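Side-chain contacts in fucolectin-related protein (Streptococcus pneumoniae, PDB 2J22), which probably binds fucose-containing sugars such as blood group antigens, serving as the carbohydrate-binding module of a pneumococcal virulence factor: residues Leu34-Asn39 against Ser58-Asp63; His47-Thr52 against Tyr76-Ala81; Ser87-Ile92 against Asn112-Asp117; Val126-Arg131 against Leu137-Val142. All blocks are in the same frame, centred on the assembly; numbering follows the deposited sequence.

Contact 1 (Leu34-Asn39 against Ser58-Asp63); sequences LAVDGN and SWWEID. With CA (calcium ion), chain B.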
loop_
_atom_site.group_PDB
_atom_site.type_symbol
_atom_site.label_atom_id
_atom_site.label_comp_id
_atom_site.label_asym_id
_atom_site.label_seq_id
_atom_site.Cartn_x
_atom_site.Cartn_y
_atom_site.Cartn_z
ATOM N N LEU A 34 8.775 -4.039 3.085
ATOM C CA LEU A 34 8.519 -3.814 4.504
ATOM C C LEU A 34 7.033 -3.680 4.658
ATOM O O LEU A 34 6.523 -3.861 5.783
ATOM C CB LEU A 34 9.217 -2.566 5.033
ATOM C CG LEU A 34 10.756 -2.683 5.001
ATOM C CD1 LEU A 34 11.494 -1.493 5.608
ATOM C CD2 LEU A 34 11.123 -4.058 5.705
ATOM N N ALA A 35 6.332 -3.358 3.568
ATOM C CA ALA A 35 4.853 -3.275 3.744
ATOM C C ALA A 35 4.161 -4.656 3.651
ATOM O O ALA A 35 2.948 -4.757 3.793
ATOM C CB ALA A 35 4.175 -2.249 2.743
ATOM N N VAL A 36 4.912 -5.734 3.419
ATOM C CA VAL A 36 4.288 -7.062 3.363
ATOM C C VAL A 36 5.069 -8.106 4.184
ATOM O O VAL A 36 4.976 -9.309 3.950
ATOM C CB VAL A 36 4.057 -7.541 1.899
ATOM C CG1 VAL A 36 3.199 -6.560 1.103
ATOM C CG2 VAL A 36 5.433 -7.758 1.142
ATOM N N ASP A 37 5.785 -7.649 5.182
ATOM C CA ASP A 37 6.547 -8.525 6.072
ATOM C C ASP A 37 5.795 -9.130 7.231
ATOM O O ASP A 37 6.407 -9.884 8.043
ATOM C CB ASP A 37 7.813 -7.825 6.570
ATOM C CG ASP A 37 7.552 -6.671 7.518
ATOM O OD1 ASP A 37 6.408 -6.292 7.738
ATOM O OD2 ASP A 37 8.480 -6.034 8.064
ATOM N N GLY A 38 4.499 -8.816 7.305
ATOM C CA GLY A 38 3.621 -9.247 8.376
ATOM C C GLY A 38 3.742 -8.484 9.695
ATOM O O GLY A 38 3.296 -8.982 10.704
ATOM N N ASN A 39 4.365 -7.315 9.708
ATOM C CA ASN A 39 4.585 -6.578 10.953
ATOM C C ASN A 39 3.942 -5.235 10.744
ATOM O O ASN A 39 4.342 -4.469 9.874
ATOM C CB ASN A 39 6.098 -6.458 11.272
ATOM C CG ASN A 39 6.429 -5.648 12.573
ATOM O OD1 ASN A 39 5.562 -5.090 13.234
ATOM N ND2 ASN A 39 7.723 -5.577 12.894
ATOM N N SER A 58 5.391 10.023 -5.537
ATOM C CA SER A 58 5.702 8.785 -4.837
ATOM C C SER A 58 4.586 7.745 -4.939
ATOM O O SER A 58 3.405 8.065 -4.787
ATOM C CB SER A 58 6.019 9.045 -3.348
ATOM O OG SER A 58 6.977 10.092 -3.206
ATOM N N TRP A 59 4.965 6.477 -5.162
ATOM C CA TRP A 59 3.985 5.421 -5.222
ATOM C C TRP A 59 4.640 4.100 -4.761
ATOM O O TRP A 59 5.844 3.988 -4.672
ATOM C CB TRP A 59 3.367 5.313 -6.653
ATOM C CG TRP A 59 4.437 5.114 -7.746
ATOM C CD1 TRP A 59 4.943 6.064 -8.566
ATOM C CD2 TRP A 59 5.081 3.889 -8.110
ATOM N NE1 TRP A 59 5.891 5.521 -9.408
ATOM C CE2 TRP A 59 5.997 4.183 -9.143
ATOM C CE3 TRP A 59 4.987 2.555 -7.655
ATOM C CZ2 TRP A 59 6.838 3.207 -9.713
ATOM C CZ3 TRP A 59 5.808 1.578 -8.211
ATOM C CH2 TRP A 59 6.722 1.912 -9.258
ATOM N N TRP A 60 3.797 3.122 -4.501
ATOM C CA TRP A 60 4.188 1.775 -4.107
ATOM C C TRP A 60 3.214 0.768 -4.724
ATOM O O TRP A 60 2.011 1.039 -4.899
ATOM C CB TRP A 60 4.217 1.680 -2.562
ATOM C CG TRP A 60 4.353 0.306 -1.960
ATOM C CD1 TRP A 60 5.431 -0.163 -1.283
ATOM C CD2 TRP A 60 3.330 -0.675 -1.823
ATOM N NE1 TRP A 60 5.153 -1.403 -0.780
ATOM C CE2 TRP A 60 3.867 -1.729 -1.073
ATOM C CE3 TRP A 60 1.974 -0.748 -2.224
ATOM C CZ2 TRP A 60 3.164 -2.908 -0.801
ATOM C CZ3 TRP A 60 1.240 -1.898 -1.918
ATOM C CH2 TRP A 60 1.849 -2.977 -1.225
ATOM N N GLU A 61 3.723 -0.405 -5.072
ATOM C CA GLU A 61 2.915 -1.390 -5.780
ATOM C C GLU A 61 3.190 -2.807 -5.329
ATOM O O GLU A 61 4.346 -3.149 -4.983
ATOM C CB GLU A 61 3.285 -1.352 -7.257
ATOM C CG GLU A 61 2.254 -1.924 -8.180
ATOM C CD GLU A 61 2.614 -1.528 -9.567
ATOM O OE1 GLU A 61 3.534 -2.174 -10.138
ATOM O OE2 GLU A 61 2.035 -0.543 -10.023
ATOM N N ILE A 62 2.144 -3.637 -5.391
ATOM C CA ILE A 62 2.229 -5.063 -5.048
ATOM C C ILE A 62 1.646 -5.877 -6.210
ATOM O O ILE A 62 0.605 -5.516 -6.771
ATOM C CB ILE A 62 1.509 -5.380 -3.735
ATOM C CG1 ILE A 62 1.715 -6.864 -3.369
ATOM C CG2 ILE A 62 -0.001 -4.972 -3.826
ATOM C CD1 ILE A 62 1.159 -7.268 -2.039
ATOM N N ASP A 63 2.389 -6.934 -6.589
ATOM C CA ASP A 63 2.012 -7.874 -7.664
ATOM C C ASP A 63 1.570 -9.149 -6.955
ATOM O O ASP A 63 2.370 -9.785 -6.269
ATOM C CB ASP A 63 3.194 -8.142 -8.617
ATOM C CG ASP A 63 2.803 -9.012 -9.879
ATOM O OD1 ASP A 63 1.706 -9.562 -9.986
ATOM O OD2 ASP A 63 3.560 -9.141 -10.844
HETATM CA CA CA B . 5.510 -3.872 7.928
#
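Ala35 and Val36 set their methyl groups against the indole of Trp60, and this small apolar cluster is the tight part of the contact. The CB of Ala35 approaches the ring obliquely, 3.7 Å from CZ2 of Trp60, and the neighbouring NE1 and CE2 are almost as near. Val36 meets the same indole at its edge, close to the ring plane, with CG1 4.1 Å from CZ2 of Trp60. That methyl also reaches Ile62, whose CD1 lies 3.8 Å from CG1 of Val36, and one branch of the valine bridges Trp60 and Ile62, two residues apart on the same face of strand 59-64. Ile62 is extended (chi1 -176°, chi2 175°), which carries its terminal methyl out to the valine. Leu139 and Val142 pack on both Ala35 and Trp60, and the polar NE1 of Trp60 is paired with Ser32. All four touching residues are buried, and no hydrogen bond crosses between the segments.

Beyond Val36 the character changes. The loop swings away from the strand, and Asp37 and Gly38 lie at the surface. Order here comes from polar bonds: OD1 of Asp37 accepts the backbone N of Asn39 at 3.0 Å in an Asx turn, met from above the carboxylate plane. The same oxygen binds the calcium ion at 2.6 Å, beside the carbonyl oxygens of Leu34 and Asn39, both 2.4 Å from the metal. With Ser48, Ala140 and Glu141 completing the shell, this is a calcium site built from two loop segments and a bulged strand, at the end of a beta-sandwich, as in F-type lectins.

Contact 2 (His47-Thr52 against Tyr76-Ala81); sequences HSVTHT and YNRTDA. With CA (calcium ion), chain B.
His51 and Arg78 match, in identity and spacing, the histidine and first arginine of the sequence motif that marks the fucose pocket of F-type lectins, and Asp80 fits the aspartate that follows. NE2 of His51 lies 4.2 Å from NH1 of Arg78, too far for a hydrogen bond, with the ring and guanidinium planes turned 57° apart. ND1 of His51 donates to the carbonyl O of Thr52 at 2.8 Å, nearly in the ring plane, which leaves NE2 directed to the arginine side; Tyr28 meets the imidazole edge-to-face. Arg78 is extended from CG to NE and gripped side-on by Asp80. Its NE bonds almost straight (174°) to OD1 of Asp80 at 2.9 Å, and its NH2 donates to OD2 of Asp80 at the same length; OD1 also accepts from the backbone N of Tyr44. This paired salt bridge fixes the rotation of the guanidinium. The arginine's aliphatic root rests on Val49, whose CG1 is 4.0 Å from CB of Arg78 and whose side chain crosses it at about a right angle. Ser48, just before Val49, binds the calcium ion through both O and OG. The arrangement is consistent with a fucose-binding pocket of the F-type lectin kind.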
loop_
_atom_site.group_PDB
_atom_site.type_symbol
_atom_site.label_atom_id
_atom_site.label_comp_id
_atom_site.label_asym_id
_atom_site.label_seq_id
_atom_site.Cartn_x
_atom_site.Cartn_y
_atom_site.Cartn_z
ATOM N N HIS A 47 11.833 -0.733 11.876
ATOM C CA HIS A 47 12.302 -1.248 10.596
ATOM C C HIS A 47 11.230 -2.014 9.828
ATOM O O HIS A 47 11.527 -2.900 9.029
ATOM C CB HIS A 47 13.643 -2.016 10.777
ATOM C CG HIS A 47 14.793 -1.146 11.227
ATOM N ND1 HIS A 47 15.854 -1.631 11.957
ATOM C CD2 HIS A 47 15.028 0.184 11.067
ATOM C CE1 HIS A 47 16.687 -0.641 12.236
ATOM N NE2 HIS A 47 16.212 0.470 11.701
ATOM N N SER A 48 9.967 -1.617 10.005
ATOM C CA SER A 48 8.910 -2.271 9.238
ATOM C C SER A 48 8.031 -1.314 8.440
ATOM O O SER A 48 6.912 -1.644 8.061
ATOM C CB SER A 48 8.097 -3.229 10.146
ATOM O OG SER A 48 7.525 -4.277 9.370
ATOM N N VAL A 49 8.592 -0.152 8.106
ATOM C CA VAL A 49 7.932 0.863 7.342
ATOM C C VAL A 49 8.727 1.252 6.080
ATOM O O VAL A 49 9.987 1.498 6.143
ATOM C CB VAL A 49 7.612 2.103 8.276
ATOM C CG1 VAL A 49 6.767 3.194 7.561
ATOM C CG2 VAL A 49 6.939 1.632 9.501
ATOM N N THR A 50 8.000 1.275 4.931
ATOM C CA THR A 50 8.584 1.654 3.640
ATOM C C THR A 50 8.865 3.197 3.662
ATOM O O THR A 50 8.346 3.950 4.519
ATOM C CB THR A 50 7.615 1.314 2.438
ATOM O OG1 THR A 50 6.538 2.248 2.438
ATOM C CG2 THR A 50 6.927 -0.141 2.532
ATOM N N HIS A 51 9.640 3.666 2.702
ATOM C CA HIS A 51 10.022 5.077 2.555
ATOM C C HIS A 51 10.523 5.337 1.153
ATOM O O HIS A 51 11.511 4.693 0.721
ATOM C CB HIS A 51 11.102 5.480 3.584
ATOM C CG HIS A 51 11.047 6.936 3.979
ATOM N ND1 HIS A 51 10.946 7.962 3.067
ATOM C CD2 HIS A 51 11.070 7.521 5.197
ATOM C CE1 HIS A 51 10.935 9.124 3.704
ATOM N NE2 HIS A 51 10.995 8.882 5.003
ATOM N N THR A 52 9.814 6.159 0.394
ATOM C CA THR A 52 10.347 6.629 -0.886
ATOM C C THR A 52 11.174 7.882 -0.687
ATOM O O THR A 52 11.128 8.531 0.377
ATOM C CB THR A 52 9.213 6.845 -1.956
ATOM O OG1 THR A 52 8.419 7.968 -1.556
ATOM C CG2 THR A 52 8.152 5.643 -1.955
ATOM N N TYR A 76 -1.882 0.267 6.752
ATOM C CA TYR A 76 -1.390 0.706 8.070
ATOM C C TYR A 76 -0.380 1.815 7.828
ATOM O O TYR A 76 0.516 1.666 7.009
ATOM C CB TYR A 76 -0.747 -0.457 8.817
ATOM C CG TYR A 76 -1.786 -1.391 9.390
ATOM C CD1 TYR A 76 -2.445 -1.059 10.563
ATOM C CD2 TYR A 76 -2.184 -2.560 8.716
ATOM C CE1 TYR A 76 -3.439 -1.847 11.091
ATOM C CE2 TYR A 76 -3.219 -3.373 9.247
ATOM C CZ TYR A 76 -3.819 -2.991 10.436
ATOM O OH TYR A 76 -4.777 -3.760 11.029
ATOM N N ASN A 77 -0.621 2.983 8.415
ATOM C CA ASN A 77 0.269 4.126 8.207
ATOM C C ASN A 77 1.515 4.085 9.104
ATOM O O ASN A 77 1.517 3.391 10.114
ATOM C CB ASN A 77 -0.544 5.376 8.564
ATOM C CG ASN A 77 0.052 6.670 8.006
ATOM O OD1 ASN A 77 1.038 6.664 7.294
ATOM N ND2 ASN A 77 -0.587 7.811 8.339
ATOM N N ARG A 78 2.561 4.823 8.752
ATOM C CA ARG A 78 3.598 5.203 9.694
ATOM C C ARG A 78 2.927 5.887 10.912
ATOM O O ARG A 78 1.853 6.483 10.768
ATOM C CB ARG A 78 4.531 6.232 9.028
ATOM C CG ARG A 78 5.821 6.570 9.854
ATOM C CD ARG A 78 6.801 7.517 9.131
ATOM N NE ARG A 78 7.894 7.892 10.051
ATOM C CZ ARG A 78 8.848 8.746 9.714
ATOM N NH1 ARG A 78 8.818 9.322 8.510
ATOM N NH2 ARG A 78 9.797 9.072 10.583
ATOM N N THR A 79 3.531 5.748 12.087
ATOM C CA THR A 79 2.962 6.301 13.332
ATOM C C THR A 79 3.932 7.185 14.163
ATOM O O THR A 79 3.486 7.972 14.971
ATOM C CB THR A 79 2.378 5.157 14.254
ATOM O OG1 THR A 79 3.425 4.280 14.662
ATOM C CG2 THR A 79 1.379 4.249 13.526
ATOM N N ASP A 80 5.242 7.087 13.991
ATOM C CA ASP A 80 6.138 7.836 14.894
ATOM C C ASP A 80 6.237 9.341 14.582
ATOM O O ASP A 80 6.354 10.141 15.493
ATOM C CB ASP A 80 7.529 7.221 14.897
ATOM C CG ASP A 80 8.207 7.336 13.531
ATOM O OD1 ASP A 80 7.799 6.608 12.598
ATOM O OD2 ASP A 80 9.105 8.144 13.277
ATOM N N ALA A 81 6.168 9.711 13.296
ATOM C CA ALA A 81 6.332 11.083 12.816
ATOM C C ALA A 81 5.772 11.165 11.373
ATOM O O ALA A 81 5.496 10.138 10.755
ATOM C CB ALA A 81 7.829 11.479 12.827
HETATM CA CA CA B . 5.510 -3.872 7.928
#

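Contact 3 (Ser87-Ile92 against Asn112-Asp117); sequences SNFDII and NNLSID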
loop_
_atom_site.group_PDB
_atom_site.type_symbol
_atom_site.label_atom_id
_atom_site.label_comp_id
_atom_site.label_asym_id
_atom_site.label_seq_id
_atom_site.Cartn_x
_atom_site.Cartn_y
_atom_site.Cartn_z
ATOM N N SER A 87 -1.918 10.929 2.785
ATOM C CA SER A 87 -3.175 11.687 2.652
ATOM C C SER A 87 -3.284 12.088 1.189
ATOM O O SER A 87 -2.275 12.082 0.486
ATOM C CB SER A 87 -3.117 12.946 3.510
ATOM O OG SER A 87 -2.153 13.866 3.009
ATOM N N ASN A 88 -4.484 12.444 0.729
ATOM C CA ASN A 88 -4.700 12.863 -0.675
ATOM C C ASN A 88 -4.072 11.878 -1.619
ATOM O O ASN A 88 -3.150 12.236 -2.382
ATOM C CB ASN A 88 -4.131 14.284 -0.912
ATOM C CG ASN A 88 -4.355 14.799 -2.354
ATOM O OD1 ASN A 88 -5.244 14.314 -3.083
ATOM N ND2 ASN A 88 -3.540 15.770 -2.774
ATOM N N PHE A 89 -4.547 10.628 -1.565
ATOM C CA PHE A 89 -3.912 9.582 -2.349
ATOM C C PHE A 89 -4.874 8.726 -3.123
ATOM O O PHE A 89 -6.042 8.701 -2.853
ATOM C CB PHE A 89 -2.887 8.730 -1.515
ATOM C CG PHE A 89 -3.502 7.878 -0.449
ATOM C CD1 PHE A 89 -3.873 6.557 -0.716
ATOM C CD2 PHE A 89 -3.703 8.391 0.850
ATOM C CE1 PHE A 89 -4.470 5.704 0.316
ATOM C CE2 PHE A 89 -4.245 7.615 1.841
ATOM C CZ PHE A 89 -4.630 6.262 1.615
ATOM N N ASP A 90 -4.360 7.989 -4.114
ATOM C CA ASP A 90 -5.196 7.047 -4.807
ATOM C C ASP A 90 -4.746 5.618 -4.567
ATOM O O ASP A 90 -3.519 5.329 -4.493
ATOM C CB ASP A 90 -5.127 7.312 -6.307
ATOM C CG ASP A 90 -5.823 8.571 -6.701
ATOM O OD1 ASP A 90 -6.927 8.898 -6.141
ATOM O OD2 ASP A 90 -5.331 9.288 -7.573
ATOM N N ILE A 91 -5.742 4.747 -4.463
ATOM C CA ILE A 91 -5.568 3.290 -4.499
ATOM C C ILE A 91 -6.079 2.877 -5.872
ATOM O O ILE A 91 -7.235 3.182 -6.205
ATOM C CB ILE A 91 -6.428 2.619 -3.387
ATOM C CG1 ILE A 91 -6.025 3.145 -2.007
ATOM C CG2 ILE A 91 -6.415 1.067 -3.513
ATOM C CD1 ILE A 91 -6.877 2.668 -0.856
ATOM N N ILE A 92 -5.235 2.180 -6.647
ATOM C CA ILE A 92 -5.567 1.767 -7.988
ATOM C C ILE A 92 -5.355 0.273 -8.103
ATOM O O ILE A 92 -4.268 -0.213 -7.798
ATOM C CB ILE A 92 -4.654 2.464 -9.066
ATOM C CG1 ILE A 92 -4.395 3.949 -8.743
ATOM C CG2 ILE A 92 -5.353 2.376 -10.409
ATOM C CD1 ILE A 92 -3.167 4.565 -9.412
ATOM N N ASN A 112 -4.504 5.232 12.672
ATOM C CA ASN A 112 -3.304 4.734 12.037
ATOM C C ASN A 112 -3.579 3.759 10.889
ATOM O O ASN A 112 -2.657 3.185 10.376
ATOM C CB ASN A 112 -2.305 4.160 13.055
ATOM C CG ASN A 112 -2.826 2.906 13.793
ATOM O OD1 ASN A 112 -3.735 2.181 13.322
ATOM N ND2 ASN A 112 -2.232 2.646 14.967
ATOM N N ASN A 113 -4.842 3.596 10.489
ATOM C CA ASN A 113 -5.185 2.626 9.448
ATOM C C ASN A 113 -6.499 2.890 8.685
ATOM O O ASN A 113 -7.350 3.654 9.149
ATOM C CB ASN A 113 -5.101 1.193 9.990
ATOM C CG ASN A 113 -6.322 0.808 10.816
ATOM O OD1 ASN A 113 -6.373 1.041 12.016
ATOM N ND2 ASN A 113 -7.314 0.245 10.158
ATOM N N LEU A 114 -6.642 2.261 7.510
ATOM C CA LEU A 114 -7.874 2.329 6.717
ATOM C C LEU A 114 -8.197 0.975 6.111
ATOM O O LEU A 114 -7.337 0.317 5.562
ATOM C CB LEU A 114 -7.804 3.412 5.647
ATOM C CG LEU A 114 -8.493 3.236 4.291
ATOM C CD1 LEU A 114 -9.788 3.968 4.205
ATOM C CD2 LEU A 114 -7.571 3.661 3.120
ATOM N N SER A 115 -9.455 0.573 6.234
ATOM C CA SER A 115 -9.924 -0.699 5.732
ATOM C C SER A 115 -10.848 -0.419 4.557
ATOM O O SER A 115 -11.646 0.509 4.595
ATOM C CB SER A 115 -10.631 -1.510 6.834
ATOM O OG SER A 115 -10.590 -2.912 6.555
ATOM N N ILE A 116 -10.695 -1.188 3.483
ATOM C CA ILE A 116 -11.557 -1.048 2.316
ATOM C C ILE A 116 -12.112 -2.420 1.969
ATOM O O ILE A 116 -11.338 -3.361 1.790
ATOM C CB ILE A 116 -10.754 -0.514 1.135
ATOM C CG1 ILE A 116 -10.061 0.813 1.491
ATOM C CG2 ILE A 116 -11.637 -0.412 -0.101
ATOM C CD1 ILE A 116 -10.708 2.058 0.929
ATOM N N ASP A 117 -13.438 -2.564 1.881
ATOM C CA ASP A 117 -13.986 -3.847 1.465
ATOM C C ASP A 117 -13.997 -3.790 -0.051
ATOM O O ASP A 117 -14.200 -2.737 -0.619
ATOM C CB ASP A 117 -15.399 -4.111 2.028
ATOM C CG ASP A 117 -15.387 -4.572 3.499
ATOM O OD1 ASP A 117 -14.429 -5.247 3.962
ATOM O OD2 ASP A 117 -16.335 -4.310 4.289
#
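Ile91 and Leu114 reach toward each other tip to tip, CD1 of Ile91 lying 4.2 Å from CD2 of Leu114. CD1 of Ile91 also faces CD1 of Ile116 at 4.3 Å, and CD2 of Leu114 stands 4.2 Å from CZ of Phe89, oblique to the ring. Thus one methyl of Ile91 and one of Leu114 serve two partners each. In Ile91, chi1 (-59°) sets CG1 anti to the carbonyl carbon, and an extended chi2 carries CD1 to the opposing strand.

The backbones stay well apart: the axes of 89-92 and 113-117 approach to 11.8 Å and their directions differ by 37°, as expected for strands of two different sheets packed face on. Around this layer, Leu73 and Ile75 of strand 67-77 cover Ile91, while Ile128 and Leu130 cover Phe89. A G1 beta bulge, in which Asn88 and Phe89 both face Ile106, precedes Asp90. On the other face of strand 89-94, Asp90 forms a salt bridge with Arg131 and a hydrogen bond with His105. Only carbon meets carbon between the segments, without a hydrogen bond or charge pair, so the two sheets are held together here by dispersion and the exclusion of water.

Contact 4 (Val126-Arg131 against Leu137-Val142); sequences VRISLR and LSLAEV. With CA (calcium ion), chain B.
Strand 126-130 and the segment 137-142 come nearest at Leu130 and Leu137, whose CA atoms are 7.1 Å apart, and no hydrogen bond joins them. The second segment starts as loop, then turns a corner at Ala140, where Ala140 and Glu141 both face Tyr76 in a classic beta bulge, before continuing as strand.

Side chains fill the gap between the two backbones. Ile128 is central: its CD1 meets CG2 of Val142 at 3.7 Å and CD1 of Leu139 at 3.8 Å, tip to tip in both cases. Its CG1 stands anti to the carbonyl carbon (chi1 -69°), and an extended chi2 then delivers the terminal methyl to these residues on both sides of the bulge. Leu137 lies across Ile128 at about a right angle and puts CD2 3.5 Å from the carbonyl O of Ile128. The other branch of Leu137 turns to Leu130, with CD1 3.6 Å from CD2 of Leu130. CD1 of Leu130 in turn covers the root of Leu137, 3.8 Å from its CB. All five of these residues are buried; Trp60 packs on Leu137 and Val142, and Ile75 on Ile128 and Leu139.

At the corner the chain turns to the metal. The O of Ala140 binds the calcium ion at 2.2 Å, and Glu141, bent at chi2 (83°), brings OE1 to within 2.6 Å of the metal. The whole is an interior layer of a beta-sandwich core, joined through a bulged strand to its calcium site.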
loop_
_atom_site.group_PDB
_atom_site.type_symbol
_atom_site.label_atom_id
_atom_site.label_comp_id
_atom_site.label_asym_id
_atom_site.label_seq_id
_atom_site.Cartn_x
_atom_site.Cartn_y
_atom_site.Cartn_z
ATOM N N VAL A 126 -1.895 -3.912 -7.071
ATOM C CA VAL A 126 -2.450 -2.801 -6.299
ATOM C C VAL A 126 -1.324 -1.761 -6.160
ATOM O O VAL A 126 -0.168 -2.121 -5.801
ATOM C CB VAL A 126 -2.974 -3.213 -4.895
ATOM C CG1 VAL A 126 -3.650 -1.966 -4.197
ATOM C CG2 VAL A 126 -4.015 -4.363 -4.899
ATOM N N ARG A 127 -1.656 -0.510 -6.500
ATOM C CA ARG A 127 -0.759 0.636 -6.463
ATOM C C ARG A 127 -1.329 1.649 -5.492
ATOM O O ARG A 127 -2.561 1.915 -5.486
ATOM C CB ARG A 127 -0.750 1.286 -7.799
ATOM C CG ARG A 127 0.336 2.348 -8.008
ATOM C CD ARG A 127 1.120 1.926 -9.251
ATOM N NE ARG A 127 1.665 3.056 -9.817
ATOM C CZ ARG A 127 2.764 3.104 -10.545
ATOM N NH1 ARG A 127 3.481 2.029 -10.863
ATOM N NH2 ARG A 127 3.112 4.277 -10.963
ATOM N N ILE A 128 -0.477 2.198 -4.638
ATOM C CA ILE A 128 -0.931 3.312 -3.805
ATOM C C ILE A 128 -0.056 4.484 -4.308
ATOM O O ILE A 128 1.164 4.337 -4.347
ATOM C CB ILE A 128 -0.646 2.990 -2.318
ATOM C CG1 ILE A 128 -1.539 1.840 -1.801
ATOM C CG2 ILE A 128 -0.849 4.291 -1.485
ATOM C CD1 ILE A 128 -1.197 1.357 -0.404
ATOM N N SER A 129 -0.641 5.623 -4.698
ATOM C CA SER A 129 0.111 6.718 -5.328
ATOM C C SER A 129 -0.366 8.031 -4.756
ATOM O O SER A 129 -1.594 8.354 -4.860
ATOM C CB SER A 129 -0.106 6.719 -6.876
ATOM O OG SER A 129 0.785 7.607 -7.585
ATOM N N LEU A 130 0.580 8.833 -4.234
ATOM C CA LEU A 130 0.232 10.124 -3.605
ATOM C C LEU A 130 -0.119 11.154 -4.714
ATOM O O LEU A 130 0.484 11.107 -5.788
ATOM C CB LEU A 130 1.440 10.608 -2.789
ATOM C CG LEU A 130 1.892 9.714 -1.613
ATOM C CD1 LEU A 130 3.073 10.360 -0.813
ATOM C CD2 LEU A 130 0.779 9.406 -0.632
ATOM N N ARG A 131 -1.122 12.016 -4.491
ATOM C CA ARG A 131 -1.467 13.032 -5.489
ATOM C C ARG A 131 -0.742 14.392 -5.310
ATOM O O ARG A 131 -0.699 15.196 -6.234
ATOM C CB ARG A 131 -2.990 13.238 -5.593
ATOM C CG ARG A 131 -3.700 12.120 -6.329
ATOM C CD ARG A 131 -3.248 11.882 -7.807
ATOM N NE ARG A 131 -3.938 12.728 -8.804
ATOM C CZ ARG A 131 -5.251 12.652 -9.082
ATOM N NH1 ARG A 131 -6.023 11.763 -8.446
ATOM N NH2 ARG A 131 -5.796 13.464 -9.995
ATOM N N LEU A 137 6.324 8.586 0.217
ATOM C CA LEU A 137 5.291 7.579 0.635
ATOM C C LEU A 137 5.905 6.596 1.620
ATOM O O LEU A 137 6.960 5.990 1.356
ATOM C CB LEU A 137 4.621 6.921 -0.572
ATOM C CG LEU A 137 3.666 5.744 -0.302
ATOM C CD1 LEU A 137 2.376 6.330 0.361
ATOM C CD2 LEU A 137 3.244 5.128 -1.604
ATOM N N SER A 138 5.274 6.459 2.765
ATOM C CA SER A 138 5.702 5.494 3.775
ATOM C C SER A 138 4.472 4.696 4.246
ATOM O O SER A 138 3.448 5.278 4.675
ATOM C CB SER A 138 6.375 6.175 4.981
ATOM O OG SER A 138 7.680 6.679 4.704
ATOM N N LEU A 139 4.597 3.384 4.182
ATOM C CA LEU A 139 3.577 2.425 4.596
ATOM C C LEU A 139 4.142 1.441 5.627
ATOM O O LEU A 139 5.106 0.752 5.369
ATOM C CB LEU A 139 3.068 1.693 3.328
ATOM C CG LEU A 139 2.604 2.519 2.095
ATOM C CD1 LEU A 139 2.373 1.803 0.809
ATOM C CD2 LEU A 139 1.184 2.901 2.471
ATOM N N ALA A 140 3.496 1.274 6.767
ATOM C CA ALA A 140 3.866 0.210 7.712
ATOM C C ALA A 140 3.455 -1.186 7.231
ATOM O O ALA A 140 4.192 -2.175 7.449
ATOM C CB ALA A 140 3.212 0.459 9.101
ATOM N N GLU A 141 2.255 -1.292 6.642
ATOM C CA GLU A 141 1.740 -2.534 6.148
ATOM C C GLU A 141 0.544 -2.314 5.188
ATOM O O GLU A 141 -0.342 -1.426 5.365
ATOM C CB GLU A 141 1.403 -3.510 7.325
ATOM C CG GLU A 141 1.166 -4.950 6.913
ATOM C CD GLU A 141 2.462 -5.739 6.753
ATOM O OE1 GLU A 141 3.542 -5.163 6.875
ATOM O OE2 GLU A 141 2.355 -6.953 6.514
ATOM N N VAL A 142 0.528 -3.130 4.158
ATOM C CA VAL A 142 -0.628 -3.183 3.227
ATOM C C VAL A 142 -1.058 -4.655 3.233
ATOM O O VAL A 142 -0.310 -5.515 2.878
ATOM C CB VAL A 142 -0.239 -2.734 1.753
ATOM C CG1 VAL A 142 -1.399 -2.948 0.740
ATOM C CG2 VAL A 142 0.300 -1.281 1.697
HETATM CA CA CA B . 5.510 -3.872 7.928
#

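In the fold
The four contacts belong to one beta-sandwich. Contacts 1 and 4 lie near the centre of the molecule, their centres about 7 Å apart, and share the sheet in which strands 59-64 and 125-130 are neighbours. Contact 3, about 8 Å from contact 4, joins that sheet to the opposite one, in which strands 113-118 and 139-146 flank strand 67-77. Contact 2 sits toward one end, about 15 Å from contact 3. Along the chain contacts 1 and 2 interleave, then contacts 3 and 4 follow. Contacts 1, 2 and 4 each supply calcium ligands, so one ion ties two loops and a bulged strand together, and loop 47-52 runs from it to the probable sugar pocket.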